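Local coordinates for acyl-coenzyme A oxidase 3 (Yarrowia lipolytica, PDB 5YS9), which oxidises acyl-CoA to (2E)-enoyl-CoA with molecular oxygen in peroxisomal fatty acid beta-oxidation, using FAD as cofactor and releasing hydrogen peroxide, at residues 157-162 against 206-211; 198-203 against 259-264. All coordinates share one frame; numbering follows the deposited sequence.

Contacts 1 and 2 lie side by side in the middle beta-domain, their centres about 8 Å apart, and their four segments alternate along the chain. The turn after strand 198-201 joins them: Ala208 N lies 2.7 Å from Gly203 O, a probable hydrogen bond, and Ser207 OG is 2.5 Å from Asp260 OD2, probably another. Further along, Cys159 CB packs 3.3 Å from Gly202 O. Both contacts reach the flavin of one FAD. Residues 157-162 serve its pyrimidine edge at N3 and O2, while 198-203 bonds O4 and lays Trp200 against the dimethylbenzene part. The second subunit adds hydrogen bonds to this FAD from Arg331, Arg354 and Gln428 and packs on both contacts.

Contact 1 (157-162 against 206-211); sequences YGCFAM and HSATHT. With FAD (flavin-adenine dinucleotide), chain C.
Ser207 lies over one face of the Tyr157 ring, its CB 4.3 Å from the ring centroid and offset toward the rim in a CH-pi contact. This buried pair stands where two strands of the middle beta-domain of the acyl-CoA oxidase/dehydrogenase fold come together: strand 158-161 runs parallel to strand 210-219, and further backbone bonds from Cys159 and Ala161 to Ala212 and Phe214 continue the pairing. The phenol oxygen of Tyr157 is hydrogen-bonded to the backbone carbonyl of Arg121, and Ser207 OG is likewise bonded to the side chain of Arg121.

Thr209 holds the backbone of the same tyrosine. With chi1 at 60°, OG1 stands between its own backbone N and carbonyl carbon, where it accepts from Tyr157 N at 2.9 Å and also pairs with His210 ND1 at its imidazole edge. Tyr157 O is gripped by two amides: Thr209 N, in the carbonyl plane at 2.7 Å, and His210 N at 3.0 Å, the latter almost straight at 175°. A valine here has no hydroxyl, which would probably leave Tyr157 N without this acceptor and set the His210 ring freer to turn.

Farther along, Cys159 SG meets Ala208 CB at 3.7 Å. Thr211 OG1, turned away from its backbone N (chi1 -167°), comes alongside strand 158-161, touching Ala161 CB at 3.2 Å and making only a weak bond to Cys159 O. Ile201 of strand 198-201 packs on Cys159 and Ala161.

The segment 157-162 then passes the flavin. The edge of the Phe160 ring faces the pyrimidine end of the cofactor, and Met162 N bonds weakly to FAD O2. In the firmer of the two backbone links, FAD N3 donates to Phe160 O at 3.1 Å.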
ATOM      1  N   TYR A 157     -29.800   7.826  17.472  1.00 35.70           N
ATOM      2  CA  TYR A 157     -28.488   7.619  16.883  1.00 35.32           C
ATOM      3  C   TYR A 157     -28.698   7.663  15.380  1.00 35.06           C
ATOM      4  O   TYR A 157     -29.488   6.890  14.804  1.00 34.22           O
ATOM      5  CB  TYR A 157     -27.873   6.279  17.307  1.00 37.08           C
ATOM      6  CG  TYR A 157     -26.370   6.208  17.171  1.00 38.88           C
ATOM      7  CD1 TYR A 157     -25.759   6.107  15.926  1.00 43.19           C
ATOM      8  CD2 TYR A 157     -25.546   6.248  18.289  1.00 42.18           C
ATOM      9  CE1 TYR A 157     -24.360   6.034  15.797  1.00 42.67           C
ATOM     10  CE2 TYR A 157     -24.156   6.187  18.183  1.00 44.73           C
ATOM     11  CZ  TYR A 157     -23.557   6.088  16.933  1.00 45.45           C
ATOM     12  OH  TYR A 157     -22.179   6.016  16.835  1.00 40.96           O
ATOM     13  N   GLY A 158     -28.004   8.599  14.757  1.00 36.73           N
ATOM     14  CA  GLY A 158     -28.196   8.960  13.358  1.00 34.62           C
ATOM     15  C   GLY A 158     -27.073   8.369  12.530  1.00 31.87           C
ATOM     16  O   GLY A 158     -26.037   7.982  13.055  1.00 36.02           O
ATOM     17  N   CYS A 159     -27.300   8.274  11.246  1.00 29.94           N
ATOM     18  CA  CYS A 159     -26.272   7.936  10.287  1.00 32.10           C
ATOM     19  C   CYS A 159     -26.630   8.703   8.982  1.00 34.89           C
ATOM     20  O   CYS A 159     -27.609   9.491   8.954  1.00 36.08           O
ATOM     21  CB  CYS A 159     -26.245   6.404  10.090  1.00 33.41           C
ATOM     22  SG  CYS A 159     -27.747   5.720   9.323  1.00 35.73           S
ATOM     23  N   PHE A 160     -25.798   8.532   7.970  1.00 36.19           N
ATOM     24  CA  PHE A 160     -25.814   9.358   6.791  1.00 37.95           C
ATOM     25  C   PHE A 160     -25.904   8.445   5.592  1.00 35.85           C
ATOM     26  O   PHE A 160     -24.954   7.752   5.276  1.00 36.58           O
ATOM     27  CB  PHE A 160     -24.490  10.120   6.805  1.00 38.54           C
ATOM     28  CG  PHE A 160     -24.363  11.194   5.779  1.00 39.82           C
ATOM     29  CD1 PHE A 160     -24.795  12.466   6.045  1.00 41.95           C
ATOM     30  CD2 PHE A 160     -23.738  10.944   4.579  1.00 42.90           C
ATOM     31  CE1 PHE A 160     -24.648  13.465   5.117  1.00 39.26           C
ATOM     32  CE2 PHE A 160     -23.591  11.932   3.643  1.00 37.91           C
ATOM     33  CZ  PHE A 160     -24.046  13.196   3.916  1.00 40.98           C
ATOM     34  N   ALA A 161     -27.025   8.471   4.893  1.00 33.65           N
ATOM     35  CA  ALA A 161     -27.229   7.505   3.840  1.00 33.39           C
ATOM     36  C   ALA A 161     -27.326   8.168   2.492  1.00 32.30           C
ATOM     37  O   ALA A 161     -28.383   8.562   2.054  1.00 37.00           O
ATOM     38  CB  ALA A 161     -28.472   6.688   4.126  1.00 33.19           C
ATOM     39  N   MET A 162     -26.195   8.246   1.824  1.00 31.49           N
ATOM     40  CA  MET A 162     -26.132   8.850   0.526  1.00 34.62           C
ATOM     41  C   MET A 162     -25.697   7.815  -0.477  1.00 36.87           C
ATOM     42  O   MET A 162     -26.362   7.571  -1.461  1.00 40.98           O
ATOM     43  CB  MET A 162     -25.144   9.994   0.579  1.00 36.59           C
ATOM     44  CG  MET A 162     -24.819  10.639  -0.735  1.00 38.82           C
ATOM     45  SD  MET A 162     -23.427  11.724  -0.477  1.00 47.29           S
ATOM     46  CE  MET A 162     -24.276  13.232  -0.104  1.00 52.32           C
ATOM     47  N   HIS A 206     -25.911  -1.895  12.891  1.00 32.63           N
ATOM     48  CA  HIS A 206     -26.308  -2.228  14.245  1.00 37.86           C
ATOM     49  C   HIS A 206     -26.652  -1.051  15.157  1.00 36.74           C
ATOM     50  O   HIS A 206     -27.154  -1.294  16.237  1.00 35.34           O
ATOM     51  CB  HIS A 206     -25.182  -3.023  14.922  1.00 36.76           C
ATOM     52  CG  HIS A 206     -25.039  -4.427  14.430  1.00 39.96           C
ATOM     53  ND1 HIS A 206     -26.104  -5.170  13.962  1.00 42.06           N
ATOM     54  CD2 HIS A 206     -23.961  -5.248  14.401  1.00 39.50           C
ATOM     55  CE1 HIS A 206     -25.677  -6.368  13.610  1.00 41.59           C
ATOM     56  NE2 HIS A 206     -24.385  -6.442  13.877  1.00 41.95           N
ATOM     57  N   SER A 207     -26.371   0.190  14.774  1.00 36.97           N
ATOM     58  CA  SER A 207     -26.429   1.287  15.754  1.00 38.23           C
ATOM     59  C   SER A 207     -27.557   2.263  15.575  1.00 36.63           C
ATOM     60  O   SER A 207     -28.156   2.699  16.558  1.00 36.06           O
ATOM     61  CB  SER A 207     -25.094   2.043  15.777  1.00 37.79           C
ATOM     62  OG  SER A 207     -24.052   1.153  15.469  1.00 38.18           O
ATOM     63  N   ALA A 208     -27.846   2.617  14.327  1.00 39.00           N
ATOM     64  CA  ALA A 208     -28.649   3.811  14.046  1.00 39.32           C
ATOM     65  C   ALA A 208     -30.143   3.597  14.197  1.00 38.38           C
ATOM     66  O   ALA A 208     -30.669   2.605  13.706  1.00 35.16           O
ATOM     67  CB  ALA A 208     -28.360   4.286  12.646  1.00 40.95           C
ATOM     68  N   THR A 209     -30.807   4.533  14.880  1.00 38.63           N
ATOM     69  CA  THR A 209     -32.262   4.604  14.934  1.00 39.86           C
ATOM     70  C   THR A 209     -32.856   5.438  13.802  1.00 39.79           C
ATOM     71  O   THR A 209     -34.016   5.210  13.406  1.00 32.89           O
ATOM     72  CB  THR A 209     -32.734   5.284  16.233  1.00 45.34           C
ATOM     73  OG1 THR A 209     -32.206   6.607  16.307  1.00 45.12           O
ATOM     74  CG2 THR A 209     -32.263   4.509  17.427  1.00 47.04           C
ATOM     75  N   HIS A 210     -32.086   6.439  13.334  1.00 37.99           N
ATOM     76  CA  HIS A 210     -32.495   7.302  12.211  1.00 37.19           C
ATOM     77  C   HIS A 210     -31.406   7.504  11.179  1.00 32.41           C
ATOM     78  O   HIS A 210     -30.263   7.240  11.443  1.00 37.00           O
ATOM     79  CB  HIS A 210     -32.908   8.680  12.690  1.00 35.84           C
ATOM     80  CG  HIS A 210     -34.079   8.687  13.622  1.00 37.73           C
ATOM     81  ND1 HIS A 210     -34.021   8.154  14.896  1.00 36.55           N
ATOM     82  CD2 HIS A 210     -35.297   9.257  13.506  1.00 34.74           C
ATOM     83  CE1 HIS A 210     -35.177   8.349  15.498  1.00 36.72           C
ATOM     84  NE2 HIS A 210     -35.971   9.004  14.673  1.00 37.50           N
ATOM     85  N   THR A 211     -31.793   7.965   9.992  1.00 30.19           N
ATOM     86  CA  THR A 211     -30.860   8.294   8.926  1.00 31.90           C
ATOM     87  C   THR A 211     -31.244   9.575   8.218  1.00 33.03           C
ATOM     88  O   THR A 211     -32.380  10.005   8.248  1.00 29.56           O
ATOM     89  CB  THR A 211     -30.747   7.185   7.894  1.00 30.71           C
ATOM     90  OG1 THR A 211     -29.630   7.433   7.056  1.00 32.86           O
ATOM     91  CG2 THR A 211     -31.953   7.136   7.010  1.00 37.09           C
TER
HETATM   92  PA  FAD C 801     -17.326   5.356  -7.880  1.00 47.83           P
HETATM   93  O1A FAD C 801     -18.233   4.520  -8.699  1.00 54.85           O
HETATM   94  O2A FAD C 801     -17.581   6.805  -7.720  1.00 49.21           O
HETATM   95  O5B FAD C 801     -15.902   5.224  -8.552  1.00 48.59           O
HETATM   96  C5B FAD C 801     -15.296   3.950  -8.689  1.00 45.50           C
HETATM   97  C4B FAD C 801     -13.986   4.050  -9.443  1.00 48.94           C
HETATM   98  O4B FAD C 801     -14.223   4.589 -10.738  1.00 51.57           O
HETATM   99  C3B FAD C 801     -13.040   4.991  -8.745  1.00 47.94           C
HETATM  100  O3B FAD C 801     -11.725   4.482  -8.827  1.00 48.72           O
HETATM  101  C2B FAD C 801     -13.078   6.245  -9.562  1.00 46.44           C
HETATM  102  O2B FAD C 801     -11.782   6.809  -9.607  1.00 39.34           O
HETATM  103  C1B FAD C 801     -13.507   5.793 -10.934  1.00 48.47           C
HETATM  104  N9A FAD C 801     -14.333   6.871 -11.512  1.00 54.28           N
HETATM  105  C8A FAD C 801     -15.558   7.248 -11.126  1.00 52.87           C
HETATM  106  N7A FAD C 801     -15.989   8.285 -11.861  1.00 54.20           N
HETATM  107  C5A FAD C 801     -15.029   8.588 -12.733  1.00 56.33           C
HETATM  108  C6A FAD C 801     -14.835   9.579 -13.800  1.00 56.53           C
HETATM  109  N6A FAD C 801     -15.785  10.481 -14.095  1.00 57.43           N
HETATM  110  N1A FAD C 801     -13.673   9.551 -14.469  1.00 58.98           N
HETATM  111  C2A FAD C 801     -12.716   8.661 -14.187  1.00 51.87           C
HETATM  112  N3A FAD C 801     -12.825   7.740 -13.236  1.00 49.14           N
HETATM  113  C4A FAD C 801     -13.936   7.656 -12.495  1.00 54.24           C
HETATM  114  N1  FAD C 801     -21.061   6.851   2.182  1.00 37.54           N
HETATM  115  C2  FAD C 801     -22.018   7.433   2.919  1.00 41.65           C
HETATM  116  O2  FAD C 801     -22.871   8.118   2.361  1.00 46.95           O
HETATM  117  N3  FAD C 801     -22.093   7.316   4.236  1.00 40.92           N
HETATM  118  C4  FAD C 801     -21.222   6.608   4.919  1.00 35.56           C
HETATM  119  O4  FAD C 801     -21.326   6.514   6.134  1.00 35.04           O
HETATM  120  C4X FAD C 801     -20.145   5.933   4.195  1.00 36.09           C
HETATM  121  N5  FAD C 801     -19.242   5.200   4.834  1.00 37.22           N
HETATM  122  C5X FAD C 801     -18.278   4.586   4.146  1.00 39.43           C
HETATM  123  C6  FAD C 801     -17.373   3.831   4.849  1.00 38.52           C
HETATM  124  C7  FAD C 801     -16.367   3.179   4.191  1.00 36.92           C
HETATM  125  C7M FAD C 801     -15.391   2.374   4.996  1.00 40.20           C
HETATM  126  C8  FAD C 801     -16.261   3.295   2.721  1.00 36.53           C
HETATM  127  C8M FAD C 801     -15.163   2.597   1.980  1.00 39.54           C
HETATM  128  C9  FAD C 801     -17.163   4.060   2.012  1.00 40.45           C
HETATM  129  C9A FAD C 801     -18.176   4.711   2.674  1.00 38.63           C
HETATM  130  N10 FAD C 801     -19.106   5.494   1.981  1.00 36.97           N
HETATM  131  C10 FAD C 801     -20.113   6.099   2.738  1.00 36.23           C
HETATM  132  C1' FAD C 801     -19.076   5.628   0.526  1.00 41.05           C
HETATM  133  C2' FAD C 801     -17.996   6.525  -0.051  1.00 44.83           C
HETATM  134  O2' FAD C 801     -18.347   7.869   0.231  1.00 44.32           O
HETATM  135  C3' FAD C 801     -17.928   6.288  -1.559  1.00 45.26           C
HETATM  136  O3' FAD C 801     -17.451   4.966  -1.732  1.00 45.31           O
HETATM  137  C4' FAD C 801     -17.036   7.201  -2.400  1.00 44.77           C
HETATM  138  O4' FAD C 801     -17.291   8.581  -2.173  1.00 50.84           O
HETATM  139  C5' FAD C 801     -17.303   6.991  -3.871  1.00 42.79           C
HETATM  140  O5' FAD C 801     -16.923   5.686  -4.245  1.00 50.92           O
HETATM  141  P   FAD C 801     -17.846   4.766  -5.141  1.00 46.99           P
HETATM  142  O1P FAD C 801     -17.882   3.440  -4.491  1.00 51.38           O
HETATM  143  O2P FAD C 801     -19.101   5.499  -5.434  1.00 47.91           O
HETATM  144  O3P FAD C 801     -17.011   4.640  -6.482  1.00 50.53           O

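Contact 2 (198-203 against 259-264); sequences KWWIGG and IDNGWI. With FAD (flavin-adenine dinucleotide), chain C.
The Trp200 indole has a neighbour on each face, both toward the rim: Trp199 CD1, 3.4 Å above one, and FAD C8, 3.9 Å above the other; Asn261 CB sits in plane at the edge, 4.0 Å from Trp200 CE3. The tryptophan stands at a beta bulge in the middle beta-domain, where strand 198-201 pairs antiparallel with strand 262-272. Lys198 with Ile264 and Ile201 with Gly262 are both hydrogen-bonded pairs, but the register slips by one residue between them. Trp200 takes up the slip with positive phi (59°), and the chain turns a corner there. With chi1 at -63°, CG stands anti to the carbonyl carbon, which lays the ring on the flavin with CE3 at Asn261.

Trp199 and Trp263 form a second aromatic pair. Their planes are nearly parallel, 20° apart, but slid so far that the rings barely overlap; the close touch is Trp199 CE3 on Trp263 CB at 3.6 Å. His433, Tyr659 and Phe660 of the second subunit pack on these tryptophans, placing them at the dimer interface.

On the other side of the sheet, Ile201 CG1 meets Ile264 CD1 at 4.1 Å, the two chains crossing at about a right angle. Lys198 leaves this face along a bent chain; its NZ forms a salt bridge with Glu164 and hydrogen bonds to the carbonyls of Phe214 and Met162.

Asp260 OD1 presses to 3.0 Å from Gly203 CA and is in a salt bridge with Arg121; OD2 is hydrogen-bonded to Ser207 OG and His206 N. The backbone angles of Gly203 would jam a CB against the preceding carbonyl. Ile259 CG2 packs 3.8 Å from Gly202 CA, and Gly202 N donates a hydrogen bond of 3.2 Å to FAD O4.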
ATOM      1  N   LYS A 198     -28.846   1.432  -0.443  1.00 28.73           N
ATOM      2  CA  LYS A 198     -27.870   2.205   0.280  1.00 30.92           C
ATOM      3  C   LYS A 198     -26.738   1.254   0.735  1.00 33.42           C
ATOM      4  O   LYS A 198     -26.989   0.028   0.998  1.00 29.28           O
ATOM      5  CB  LYS A 198     -28.464   2.953   1.463  1.00 29.55           C
ATOM      6  CG  LYS A 198     -29.528   3.973   1.136  1.00 31.07           C
ATOM      7  CD  LYS A 198     -29.024   5.041   0.166  1.00 33.67           C
ATOM      8  CE  LYS A 198     -29.977   6.226   0.023  1.00 32.92           C
ATOM      9  NZ  LYS A 198     -29.528   7.208  -1.012  1.00 35.66           N
ATOM     10  N   TRP A 199     -25.516   1.805   0.730  1.00 30.07           N
ATOM     11  CA  TRP A 199     -24.319   1.012   0.874  1.00 31.45           C
ATOM     12  C   TRP A 199     -23.251   1.794   1.563  1.00 30.98           C
ATOM     13  O   TRP A 199     -23.156   2.991   1.380  1.00 32.05           O
ATOM     14  CB  TRP A 199     -23.800   0.533  -0.499  1.00 32.72           C
ATOM     15  CG  TRP A 199     -23.077  -0.814  -0.379  1.00 33.70           C
ATOM     16  CD1 TRP A 199     -21.734  -1.016  -0.223  1.00 35.41           C
ATOM     17  CD2 TRP A 199     -23.671  -2.111  -0.322  1.00 33.53           C
ATOM     18  NE1 TRP A 199     -21.457  -2.362  -0.077  1.00 33.31           N
ATOM     19  CE2 TRP A 199     -22.632  -3.055  -0.163  1.00 33.05           C
ATOM     20  CE3 TRP A 199     -24.978  -2.576  -0.412  1.00 36.23           C
ATOM     21  CZ2 TRP A 199     -22.869  -4.437  -0.113  1.00 32.84           C
ATOM     22  CZ3 TRP A 199     -25.210  -3.974  -0.346  1.00 33.50           C
ATOM     23  CH2 TRP A 199     -24.167  -4.866  -0.200  1.00 32.25           C
ATOM     24  N   TRP A 200     -22.430   1.079   2.325  1.00 33.23           N
ATOM     25  CA  TRP A 200     -21.388   1.620   3.197  1.00 32.97           C
ATOM     26  C   TRP A 200     -21.876   2.581   4.296  1.00 34.97           C
ATOM     27  O   TRP A 200     -21.089   3.416   4.784  1.00 31.43           O
ATOM     28  CB  TRP A 200     -20.246   2.283   2.394  1.00 34.12           C
ATOM     29  CG  TRP A 200     -19.506   1.377   1.536  1.00 33.33           C
ATOM     30  CD1 TRP A 200     -19.287   1.501   0.214  1.00 33.59           C
ATOM     31  CD2 TRP A 200     -18.838   0.190   1.950  1.00 33.67           C
ATOM     32  NE1 TRP A 200     -18.542   0.432  -0.247  1.00 32.73           N
ATOM     33  CE2 TRP A 200     -18.273  -0.392   0.814  1.00 33.85           C
ATOM     34  CE3 TRP A 200     -18.677  -0.448   3.173  1.00 36.67           C
ATOM     35  CZ2 TRP A 200     -17.564  -1.590   0.872  1.00 33.60           C
ATOM     36  CZ3 TRP A 200     -17.964  -1.650   3.214  1.00 36.76           C
ATOM     37  CH2 TRP A 200     -17.435  -2.195   2.082  1.00 33.82           C
ATOM     38  N   ILE A 201     -23.134   2.445   4.728  1.00 31.71           N
ATOM     39  CA  ILE A 201     -23.689   3.390   5.737  1.00 30.68           C
ATOM     40  C   ILE A 201     -23.179   3.034   7.161  1.00 32.33           C
ATOM     41  O   ILE A 201     -23.683   2.081   7.827  1.00 28.39           O
ATOM     42  CB  ILE A 201     -25.247   3.447   5.734  1.00 27.87           C
ATOM     43  CG1 ILE A 201     -25.800   3.541   4.304  1.00 29.77           C
ATOM     44  CG2 ILE A 201     -25.729   4.646   6.531  1.00 26.69           C
ATOM     45  CD1 ILE A 201     -25.149   4.602   3.415  1.00 30.75           C
ATOM     46  N   GLY A 202     -22.181   3.798   7.610  1.00 33.16           N
ATOM     47  CA  GLY A 202     -21.623   3.641   8.955  1.00 31.07           C
ATOM     48  C   GLY A 202     -22.670   3.846  10.021  1.00 32.29           C
ATOM     49  O   GLY A 202     -23.409   4.810   9.965  1.00 33.02           O
ATOM     50  N   GLY A 203     -22.777   2.895  10.959  1.00 34.81           N
ATOM     51  CA  GLY A 203     -23.784   2.963  12.033  1.00 34.11           C
ATOM     52  C   GLY A 203     -25.114   2.296  11.726  1.00 34.98           C
ATOM     53  O   GLY A 203     -25.895   2.008  12.641  1.00 34.44           O
ATOM     54  N   ILE A 259     -16.405   0.039  12.837  1.00 38.57           N
ATOM     55  CA  ILE A 259     -17.568   0.705  12.257  1.00 39.60           C
ATOM     56  C   ILE A 259     -18.529  -0.284  11.633  1.00 41.39           C
ATOM     57  O   ILE A 259     -18.136  -1.127  10.859  1.00 34.91           O
ATOM     58  CB  ILE A 259     -17.179   1.685  11.141  1.00 44.96           C
ATOM     59  CG1 ILE A 259     -16.130   2.667  11.611  1.00 48.28           C
ATOM     60  CG2 ILE A 259     -18.395   2.430  10.621  1.00 44.65           C
ATOM     61  CD1 ILE A 259     -15.322   3.231  10.472  1.00 52.25           C
ATOM     62  N   ASP A 260     -19.800  -0.139  11.957  1.00 36.61           N
ATOM     63  CA  ASP A 260     -20.852  -1.067  11.507  1.00 36.93           C
ATOM     64  C   ASP A 260     -21.566  -0.610  10.226  1.00 33.85           C
ATOM     65  O   ASP A 260     -22.737  -0.252  10.235  1.00 33.58           O
ATOM     66  CB  ASP A 260     -21.874  -1.334  12.644  1.00 38.99           C
ATOM     67  CG  ASP A 260     -22.598  -0.075  13.110  1.00 37.80           C
ATOM     68  OD1 ASP A 260     -21.938   0.970  13.249  1.00 38.85           O
ATOM     69  OD2 ASP A 260     -23.804  -0.139  13.397  1.00 38.00           O
ATOM     70  N   ASN A 261     -20.843  -0.660   9.120  1.00 33.23           N
ATOM     71  CA  ASN A 261     -21.342  -0.186   7.863  1.00 31.84           C
ATOM     72  C   ASN A 261     -22.411  -1.162   7.420  1.00 33.07           C
ATOM     73  O   ASN A 261     -22.198  -2.378   7.384  1.00 30.42           O
ATOM     74  CB  ASN A 261     -20.261  -0.126   6.804  1.00 31.64           C
ATOM     75  CG  ASN A 261     -19.210   0.884   7.115  1.00 32.83           C
ATOM     76  OD1 ASN A 261     -19.335   2.071   6.754  1.00 34.01           O
ATOM     77  ND2 ASN A 261     -18.123   0.427   7.757  1.00 32.33           N
ATOM     78  N   GLY A 262     -23.568  -0.623   7.085  1.00 30.35           N
ATOM     79  CA  GLY A 262     -24.650  -1.448   6.729  1.00 30.94           C
ATOM     80  C   GLY A 262     -25.217  -0.994   5.418  1.00 32.21           C
ATOM     81  O   GLY A 262     -24.957   0.133   5.002  1.00 33.08           O
ATOM     82  N   TRP A 263     -25.962  -1.906   4.785  1.00 29.27           N
ATOM     83  CA  TRP A 263     -26.792  -1.612   3.624  1.00 30.21           C
ATOM     84  C   TRP A 263     -28.198  -1.336   4.082  1.00 30.14           C
ATOM     85  O   TRP A 263     -28.592  -1.868   5.085  1.00 32.54           O
ATOM     86  CB  TRP A 263     -26.844  -2.779   2.637  1.00 31.23           C
ATOM     87  CG  TRP A 263     -27.308  -4.094   3.169  1.00 31.10           C
ATOM     88  CD1 TRP A 263     -26.509  -5.055   3.678  1.00 31.29           C
ATOM     89  CD2 TRP A 263     -28.637  -4.610   3.228  1.00 33.86           C
ATOM     90  NE1 TRP A 263     -27.236  -6.128   4.065  1.00 36.30           N
ATOM     91  CE2 TRP A 263     -28.550  -5.904   3.793  1.00 35.94           C
ATOM     92  CE3 TRP A 263     -29.889  -4.127   2.856  1.00 35.34           C
ATOM     93  CZ2 TRP A 263     -29.661  -6.725   3.994  1.00 35.29           C
ATOM     94  CZ3 TRP A 263     -31.020  -4.948   3.053  1.00 32.82           C
ATOM     95  CH2 TRP A 263     -30.891  -6.229   3.605  1.00 35.97           C
ATOM     96  N   ILE A 264     -28.932  -0.504   3.352  1.00 29.91           N
ATOM     97  CA  ILE A 264     -30.337  -0.243   3.630  1.00 31.61           C
ATOM     98  C   ILE A 264     -31.175  -0.270   2.338  1.00 31.56           C
ATOM     99  O   ILE A 264     -30.802   0.309   1.327  1.00 35.08           O
ATOM    100  CB  ILE A 264     -30.569   1.134   4.304  1.00 34.91           C
ATOM    101  CG1 ILE A 264     -29.459   1.464   5.336  1.00 35.01           C
ATOM    102  CG2 ILE A 264     -31.961   1.177   4.953  1.00 34.38           C
ATOM    103  CD1 ILE A 264     -29.561   2.878   5.899  1.00 35.50           C
TER
HETATM  104  PA  FAD C 801     -17.326   5.356  -7.880  1.00 47.83           P
HETATM  105  O1A FAD C 801     -18.233   4.520  -8.699  1.00 54.85           O
HETATM  106  O2A FAD C 801     -17.581   6.805  -7.720  1.00 49.21           O
HETATM  107  O5B FAD C 801     -15.902   5.224  -8.552  1.00 48.59           O
HETATM  108  C5B FAD C 801     -15.296   3.950  -8.689  1.00 45.50           C
HETATM  109  C4B FAD C 801     -13.986   4.050  -9.443  1.00 48.94           C
HETATM  110  O4B FAD C 801     -14.223   4.589 -10.738  1.00 51.57           O
HETATM  111  C3B FAD C 801     -13.040   4.991  -8.745  1.00 47.94           C
HETATM  112  O3B FAD C 801     -11.725   4.482  -8.827  1.00 48.72           O
HETATM  113  C2B FAD C 801     -13.078   6.245  -9.562  1.00 46.44           C
HETATM  114  O2B FAD C 801     -11.782   6.809  -9.607  1.00 39.34           O
HETATM  115  C1B FAD C 801     -13.507   5.793 -10.934  1.00 48.47           C
HETATM  116  N9A FAD C 801     -14.333   6.871 -11.512  1.00 54.28           N
HETATM  117  C8A FAD C 801     -15.558   7.248 -11.126  1.00 52.87           C
HETATM  118  N7A FAD C 801     -15.989   8.285 -11.861  1.00 54.20           N
HETATM  119  C5A FAD C 801     -15.029   8.588 -12.733  1.00 56.33           C
HETATM  120  C6A FAD C 801     -14.835   9.579 -13.800  1.00 56.53           C
HETATM  121  N6A FAD C 801     -15.785  10.481 -14.095  1.00 57.43           N
HETATM  122  N1A FAD C 801     -13.673   9.551 -14.469  1.00 58.98           N
HETATM  123  C2A FAD C 801     -12.716   8.661 -14.187  1.00 51.87           C
HETATM  124  N3A FAD C 801     -12.825   7.740 -13.236  1.00 49.14           N
HETATM  125  C4A FAD C 801     -13.936   7.656 -12.495  1.00 54.24           C
HETATM  126  N1  FAD C 801     -21.061   6.851   2.182  1.00 37.54           N
HETATM  127  C2  FAD C 801     -22.018   7.433   2.919  1.00 41.65           C
HETATM  128  O2  FAD C 801     -22.871   8.118   2.361  1.00 46.95           O
HETATM  129  N3  FAD C 801     -22.093   7.316   4.236  1.00 40.92           N
HETATM  130  C4  FAD C 801     -21.222   6.608   4.919  1.00 35.56           C
HETATM  131  O4  FAD C 801     -21.326   6.514   6.134  1.00 35.04           O
HETATM  132  C4X FAD C 801     -20.145   5.933   4.195  1.00 36.09           C
HETATM  133  N5  FAD C 801     -19.242   5.200   4.834  1.00 37.22           N
HETATM  134  C5X FAD C 801     -18.278   4.586   4.146  1.00 39.43           C
HETATM  135  C6  FAD C 801     -17.373   3.831   4.849  1.00 38.52           C
HETATM  136  C7  FAD C 801     -16.367   3.179   4.191  1.00 36.92           C
HETATM  137  C7M FAD C 801     -15.391   2.374   4.996  1.00 40.20           C
HETATM  138  C8  FAD C 801     -16.261   3.295   2.721  1.00 36.53           C
HETATM  139  C8M FAD C 801     -15.163   2.597   1.980  1.00 39.54           C
HETATM  140  C9  FAD C 801     -17.163   4.060   2.012  1.00 40.45           C
HETATM  141  C9A FAD C 801     -18.176   4.711   2.674  1.00 38.63           C
HETATM  142  N10 FAD C 801     -19.106   5.494   1.981  1.00 36.97           N
HETATM  143  C10 FAD C 801     -20.113   6.099   2.738  1.00 36.23           C
HETATM  144  C1' FAD C 801     -19.076   5.628   0.526  1.00 41.05           C
HETATM  145  C2' FAD C 801     -17.996   6.525  -0.051  1.00 44.83           C
HETATM  146  O2' FAD C 801     -18.347   7.869   0.231  1.00 44.32           O
HETATM  147  C3' FAD C 801     -17.928   6.288  -1.559  1.00 45.26           C
HETATM  148  O3' FAD C 801     -17.451   4.966  -1.732  1.00 45.31           O
HETATM  149  C4' FAD C 801     -17.036   7.201  -2.400  1.00 44.77           C
HETATM  150  O4' FAD C 801     -17.291   8.581  -2.173  1.00 50.84           O
HETATM  151  C5' FAD C 801     -17.303   6.991  -3.871  1.00 42.79           C
HETATM  152  O5' FAD C 801     -16.923   5.686  -4.245  1.00 50.92           O
HETATM  153  P   FAD C 801     -17.846   4.766  -5.141  1.00 46.99           P
HETATM  154  O1P FAD C 801     -17.882   3.440  -4.491  1.00 51.38           O
HETATM  155  O2P FAD C 801     -19.101   5.499  -5.434  1.00 47.91           O
HETATM  156  O3P FAD C 801     -17.011   4.640  -6.482  1.00 50.53           O